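Local coordinates for protein probable enoyl-CoA hydratase/isomerase (Pseudomonas aeruginosa PAO1, PDB 5WYD) that probably works as an enoyl-CoA hydratase/isomerase of the crotonase family and is implicated in synthesis of the diffusible signal factor DSF, at residues T31-P36 and T67-K72; K72-G77 and A114-Y119. The protein carries 1 engineered substitution. All blocks are in the same frame, centred on the assembly; numbering follows the deposited sequence.

Overall arrangement
From the N terminus, strand 27-32 runs out into the loop through Pro36, helix 42-57 carries the chain across, and strand 63-68 returns beside the first strand; contact 1 closes this crossing. Contact 2 opens at Lys72, which both contacts share, and closes after helix 88-106, when strand 111-116 leads residues 114-119 back against loop 72-77. The two closures therefore follow in series, neither nested nor crossed. Strands 63-68 and 111-116 are neighbours in the main sheet, and a probable hydrogen bond from Thr67 OG1 to Ala115 O joins the contacts directly. Both reach the pocket that holds pentanedial.

Contact 1: residues T31-P36 and T67-K72; sequences TINHPP and TGQGPK. With PTD (pentanedial), chain G.
Thr31 pairs with Thr67 and Ile32 with Gly68 where two parallel strands of the crotonase-type core end side by side. They are the outer members of a beta-alpha-beta unit in which helix 42-57 connects strand 27-32 to strand 63-68. After Asn33 and Gln69 the two segments part: one turns through Pro35 and the cis peptide before Pro36, the other through Gly70 toward Lys72, a residue of the pentanedial pocket.

Two backbone hydrogen bonds tie the strand ends. Ile32 N reaches Thr67 O at 3.4 Å, a weak bond. Gln69 N gives a firmer one to Ile32 O at 3.1 Å, arriving nearly along the C=O axis (166° at the oxygen). This carbonyl is also approached by Gln69 CB, 3.0 Å from Ile32 O, so the same residue both bonds to it and packs on it.

Side-chain packing differs on the two faces of the sheet. Thr31 and Thr67 lie alongside each other on one face, pointing the same way, with Thr31 OG1 3.8 Å from Thr67 CG2. The methyl of Thr31, CG2, leans across to within 3.6 Å of Thr67 O. Thr67 OG1 turns to the next strand, where it is hydrogen-bonded to Ala115 O. On the other face Ile32 rests on Trp40, while Gly68 brings no side chain.

Past the last bridge, amide meets amide. Asn33 holds CG anti to its backbone N (chi1 -169°), which swings the end of the side chain back toward Gln69. The side chains run obliquely past each other, with their amide planes 27° apart. Asn33 OD1 comes in beside the Gln69 stem, 3.4 Å from Gln69 CG.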
loop_
_atom_site.group_PDB
_atom_site.type_symbol
_atom_site.label_atom_id
_atom_site.label_comp_id
_atom_site.label_asym_id
_atom_site.label_seq_id
_atom_site.Cartn_x
_atom_site.Cartn_y
_atom_site.Cartn_z
ATOM N N THR A 31 -13.512 -6.311 34.201
ATOM C CA THR A 31 -13.818 -7.725 34.212
ATOM C C THR A 31 -15.142 -7.937 33.497
ATOM O O THR A 31 -16.108 -7.201 33.739
ATOM C CB THR A 31 -13.874 -8.248 35.637
ATOM O OG1 THR A 31 -12.589 -8.071 36.245
ATOM C CG2 THR A 31 -14.163 -9.745 35.619
ATOM N N ILE A 32 -15.139 -8.857 32.530
ATOM C CA ILE A 32 -16.377 -9.299 31.909
ATOM C C ILE A 32 -17.083 -10.200 32.898
ATOM O O ILE A 32 -16.505 -11.192 33.363
ATOM C CB ILE A 32 -16.107 -10.118 30.649
ATOM C CG1 ILE A 32 -15.023 -9.489 29.820
ATOM C CG2 ILE A 32 -17.397 -10.264 29.853
ATOM C CD1 ILE A 32 -14.657 -10.377 28.681
ATOM N N ASN A 33 -18.349 -9.931 33.147
ATOM C CA ASN A 33 -19.108 -10.695 34.109
ATOM C C ASN A 33 -20.449 -11.039 33.488
ATOM O O ASN A 33 -21.477 -10.491 33.866
ATOM C CB ASN A 33 -19.242 -9.913 35.403
ATOM C CG ASN A 33 -19.791 -10.720 36.520
ATOM O OD1 ASN A 33 -20.154 -11.884 36.356
ATOM N ND2 ASN A 33 -19.862 -10.102 37.689
ATOM N N HIS A 34 -20.438 -11.963 32.544
ATOM C CA HIS A 34 -21.662 -12.400 31.896
ATOM C C HIS A 34 -21.823 -13.881 32.175
ATOM O O HIS A 34 -20.964 -14.677 31.784
ATOM C CB HIS A 34 -21.614 -12.107 30.394
ATOM C CG HIS A 34 -22.910 -12.332 29.691
ATOM N ND1 HIS A 34 -23.082 -13.353 28.786
ATOM C CD2 HIS A 34 -24.118 -11.745 29.832
ATOM C CE1 HIS A 34 -24.325 -13.338 28.344
ATOM N NE2 HIS A 34 -24.978 -12.376 28.970
ATOM N N PRO A 35 -22.885 -14.310 32.846
ATOM C CA PRO A 35 -22.831 -15.750 33.112
ATOM C C PRO A 35 -23.441 -16.590 31.982
ATOM O O PRO A 35 -24.204 -16.074 31.178
ATOM C CB PRO A 35 -23.600 -15.884 34.415
ATOM C CG PRO A 35 -23.448 -14.540 35.085
ATOM C CD PRO A 35 -23.438 -13.539 33.973
ATOM N N PRO A 36 -23.063 -17.875 31.882
ATOM C CA PRO A 36 -22.114 -18.511 32.795
ATOM C C PRO A 36 -20.725 -18.671 32.182
ATOM O O PRO A 36 -19.779 -19.035 32.883
ATOM C CB PRO A 36 -22.753 -19.885 33.041
ATOM C CG PRO A 36 -23.399 -20.206 31.711
ATOM C CD PRO A 36 -23.762 -18.875 31.054
ATOM N N THR A 67 -9.870 -9.522 32.217
ATOM C CA THR A 67 -9.870 -10.931 32.592
ATOM C C THR A 67 -11.309 -11.427 32.615
ATOM O O THR A 67 -12.250 -10.636 32.724
ATOM C CB THR A 67 -9.193 -11.163 33.965
ATOM O OG1 THR A 67 -8.950 -12.561 34.171
ATOM C CG2 THR A 67 -10.092 -10.679 35.077
ATOM N N GLY A 68 -11.473 -12.739 32.484
ATOM C CA GLY A 68 -12.801 -13.314 32.500
ATOM C C GLY A 68 -13.244 -13.704 33.900
ATOM O O GLY A 68 -12.513 -14.350 34.655
ATOM N N GLN A 69 -14.465 -13.305 34.237
ATOM C CA GLN A 69 -15.031 -13.646 35.531
ATOM C C GLN A 69 -15.006 -15.160 35.741
ATOM O O GLN A 69 -15.303 -15.940 34.826
ATOM C CB GLN A 69 -16.444 -13.091 35.634
ATOM C CG GLN A 69 -17.116 -13.337 36.934
ATOM C CD GLN A 69 -18.065 -14.505 36.849
ATOM O OE1 GLN A 69 -18.513 -14.890 35.766
ATOM N NE2 GLN A 69 -18.369 -15.089 37.993
ATOM N N GLY A 70 -14.597 -15.572 36.938
ATOM C CA GLY A 70 -14.540 -16.970 37.259
ATOM C C GLY A 70 -13.298 -17.614 36.679
ATOM O O GLY A 70 -12.665 -17.103 35.747
ATOM N N PRO A 71 -12.913 -18.750 37.259
ATOM C CA PRO A 71 -11.721 -19.463 36.780
ATOM C C PRO A 71 -11.916 -20.177 35.460
ATOM O O PRO A 71 -10.940 -20.518 34.790
ATOM C CB PRO A 71 -11.443 -20.457 37.916
ATOM C CG PRO A 71 -12.782 -20.710 38.500
ATOM C CD PRO A 71 -13.558 -19.433 38.386
ATOM N N LYS A 72 -13.148 -20.521 35.129
ATOM C CA LYS A 72 -13.373 -21.464 34.046
ATOM C C LYS A 72 -13.288 -20.808 32.667
ATOM O O LYS A 72 -12.693 -21.379 31.752
ATOM C CB LYS A 72 -14.720 -22.144 34.273
ATOM C CG LYS A 72 -14.887 -23.572 33.745
ATOM C CD LYS A 72 -14.835 -23.731 32.249
ATOM C CE LYS A 72 -15.175 -25.136 31.881
ATOM N NZ LYS A 72 -16.636 -25.266 31.979
HETATM C C1 PTD G . -16.112 -27.310 24.989
HETATM C C2 PTD G . -17.165 -26.638 25.877
HETATM C C3 PTD G . -17.129 -27.373 27.220
HETATM C C4 PTD G . -18.303 -26.943 28.078
HETATM C C5 PTD G . -17.978 -27.079 29.577
HETATM O O1 PTD G . -16.241 -28.471 24.765
HETATM O O5 PTD G . -17.643 -26.122 30.231
#

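Contact 2: residues K72-G77 and A114-Y119; sequences KFFSAG and AAINGY. With PTD (pentanedial), chain G.
Tyr119 and Lys72 meet through backbone and side chain alike. Tyr119 N is hydrogen-bonded to Lys72 O at 2.7 Å, and the same carbonyl oxygen lies in the plane of the Tyr119 ring at its edge, 3.0 Å from Tyr119 CD1. Tyr119 O turns to the same segment and accepts a hydrogen bond from Ser75 N, 3.0 Å away. The two bonds fasten the corner at Phe74 from both ends. Between them the backbones almost touch, with Gly118 CA 3.0 Å from Phe74 N; glycine lets the main chains come this near.

In this crotonase fold, segment 72-77 leads into the Ala-Gly-Ala-Asp stretch that starts at Ala76; its second alanine, just past Gly77, probably offers one oxyanion-hole N-H, as in relatives. Asn38 supports the loop by bonding Phe73 O.

The aliphatic stem of Lys72 passes obliquely by the CD1-CE1 side of the Tyr119 ring, Lys72 CE lying 3.4 Å from Tyr119 CE1, and its CD also sits over a face of Phe73. Phe73 and Tyr119 rings are tilted 38° to each other, with Phe73 CD2 3.8 Å from Tyr119 CB. Phe73 CZ borders the bound pentanedial.

Phe74 packs inward instead. CG anti to the backbone N (chi1 167°) sends the ring to the strand end, where Ile116 CG1 lies over one face and Ala115 O meets the rim near the ring plane, 3.0 Å from Phe74 CD1. At the base of the ring, Phe74 CB packs on Ile116 CG2 at 3.8 Å.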
loop_
_atom_site.group_PDB
_atom_site.type_symbol
_atom_site.label_atom_id
_atom_site.label_comp_id
_atom_site.label_asym_id
_atom_site.label_seq_id
_atom_site.Cartn_x
_atom_site.Cartn_y
_atom_site.Cartn_z
ATOM N N LYS A 72 -13.148 -20.521 35.129
ATOM C CA LYS A 72 -13.373 -21.464 34.046
ATOM C C LYS A 72 -13.288 -20.808 32.667
ATOM O O LYS A 72 -12.693 -21.379 31.752
ATOM C CB LYS A 72 -14.720 -22.144 34.273
ATOM C CG LYS A 72 -14.887 -23.572 33.745
ATOM C CD LYS A 72 -14.835 -23.731 32.249
ATOM C CE LYS A 72 -15.175 -25.136 31.881
ATOM N NZ LYS A 72 -16.636 -25.266 31.979
ATOM N N PHE A 73 -13.883 -19.622 32.488
ATOM C CA PHE A 73 -13.962 -18.968 31.174
ATOM C C PHE A 73 -13.336 -17.584 31.198
ATOM O O PHE A 73 -13.815 -16.707 31.920
ATOM C CB PHE A 73 -15.412 -18.833 30.695
ATOM C CG PHE A 73 -16.102 -20.127 30.514
ATOM C CD1 PHE A 73 -16.775 -20.708 31.558
ATOM C CD2 PHE A 73 -16.086 -20.762 29.302
ATOM C CE1 PHE A 73 -17.427 -21.905 31.382
ATOM C CE2 PHE A 73 -16.724 -21.968 29.115
ATOM C CZ PHE A 73 -17.396 -22.540 30.153
ATOM N N PHE A 74 -12.303 -17.367 30.376
ATOM C CA PHE A 74 -11.876 -15.997 30.139
ATOM C C PHE A 74 -12.940 -15.267 29.340
ATOM O O PHE A 74 -13.492 -14.252 29.793
ATOM C CB PHE A 74 -10.543 -15.988 29.389
ATOM C CG PHE A 74 -10.184 -14.644 28.823
ATOM C CD1 PHE A 74 -9.485 -13.726 29.594
ATOM C CD2 PHE A 74 -10.559 -14.274 27.539
ATOM C CE1 PHE A 74 -9.162 -12.477 29.102
ATOM C CE2 PHE A 74 -10.241 -13.011 27.049
ATOM C CZ PHE A 74 -9.546 -12.117 27.835
ATOM N N SER A 75 -13.276 -15.802 28.169
ATOM C CA SER A 75 -14.370 -15.250 27.394
ATOM C C SER A 75 -14.824 -16.286 26.385
ATOM O O SER A 75 -14.004 -16.866 25.666
ATOM C CB SER A 75 -13.964 -13.958 26.691
ATOM O OG SER A 75 -15.097 -13.384 26.049
ATOM N N ALA A 76 -16.137 -16.459 26.300
ATOM C CA ALA A 76 -16.733 -17.422 25.397
ATOM C C ALA A 76 -17.069 -16.837 24.042
ATOM O O ALA A 76 -17.518 -17.578 23.158
ATOM C CB ALA A 76 -18.021 -17.991 25.999
ATOM N N GLY A 77 -16.866 -15.544 23.842
ATOM C CA GLY A 77 -17.257 -15.028 22.556
ATOM C C GLY A 77 -18.706 -14.598 22.521
ATOM O O GLY A 77 -19.329 -14.297 23.551
ATOM N N ALA A 114 -4.066 -8.702 28.471
ATOM C CA ALA A 114 -5.148 -9.667 28.498
ATOM C C ALA A 114 -4.751 -10.799 29.424
ATOM O O ALA A 114 -3.781 -11.506 29.152
ATOM C CB ALA A 114 -5.397 -10.207 27.101
ATOM N N ALA A 115 -5.503 -10.976 30.504
ATOM C CA ALA A 115 -5.240 -12.028 31.474
ATOM C C ALA A 115 -6.243 -13.150 31.258
ATOM O O ALA A 115 -7.401 -13.037 31.664
ATOM C CB ALA A 115 -5.341 -11.463 32.889
ATOM N N ILE A 116 -5.762 -14.273 30.755
ATOM C CA ILE A 116 -6.600 -15.397 30.373
ATOM C C ILE A 116 -6.687 -16.357 31.553
ATOM O O ILE A 116 -5.796 -17.173 31.788
ATOM C CB ILE A 116 -6.056 -16.090 29.126
ATOM C CG1 ILE A 116 -5.886 -15.063 28.002
ATOM C CG2 ILE A 116 -6.981 -17.240 28.737
ATOM C CD1 ILE A 116 -5.321 -15.616 26.732
ATOM N N ASN A 117 -7.779 -16.282 32.290
ATOM C CA ASN A 117 -7.970 -17.188 33.402
ATOM C C ASN A 117 -8.857 -18.365 33.043
ATOM O O ASN A 117 -8.940 -19.305 33.826
ATOM C CB ASN A 117 -8.510 -16.426 34.625
ATOM C CG ASN A 117 -9.812 -15.704 34.352
ATOM O OD1 ASN A 117 -10.214 -15.530 33.206
ATOM N ND2 ASN A 117 -10.501 -15.314 35.423
ATOM N N GLY A 118 -9.484 -18.360 31.873
ATOM C CA GLY A 118 -10.400 -19.423 31.499
ATOM C C GLY A 118 -10.409 -19.706 30.008
ATOM O O GLY A 118 -9.526 -19.261 29.273
ATOM N N TYR A 119 -11.406 -20.498 29.562
ATOM C CA TYR A 119 -11.533 -20.763 28.125
ATOM C C TYR A 119 -11.717 -19.457 27.396
ATOM O O TYR A 119 -12.594 -18.663 27.751
ATOM C CB TYR A 119 -12.730 -21.644 27.771
ATOM C CG TYR A 119 -12.584 -23.048 28.160
ATOM C CD1 TYR A 119 -12.649 -23.392 29.470
ATOM C CD2 TYR A 119 -12.384 -24.037 27.223
ATOM C CE1 TYR A 119 -12.513 -24.656 29.855
ATOM C CE2 TYR A 119 -12.250 -25.340 27.616
ATOM C CZ TYR A 119 -12.325 -25.630 28.955
ATOM O OH TYR A 119 -12.182 -26.917 29.398
HETATM C C1 PTD G . -16.112 -27.310 24.989
HETATM C C2 PTD G . -17.165 -26.638 25.877
HETATM C C3 PTD G . -17.129 -27.373 27.220
HETATM C C4 PTD G . -18.303 -26.943 28.078
HETATM C C5 PTD G . -17.978 -27.079 29.577
HETATM O O1 PTD G . -16.241 -28.471 24.765
HETATM O O5 PTD G . -17.643 -26.122 30.231
#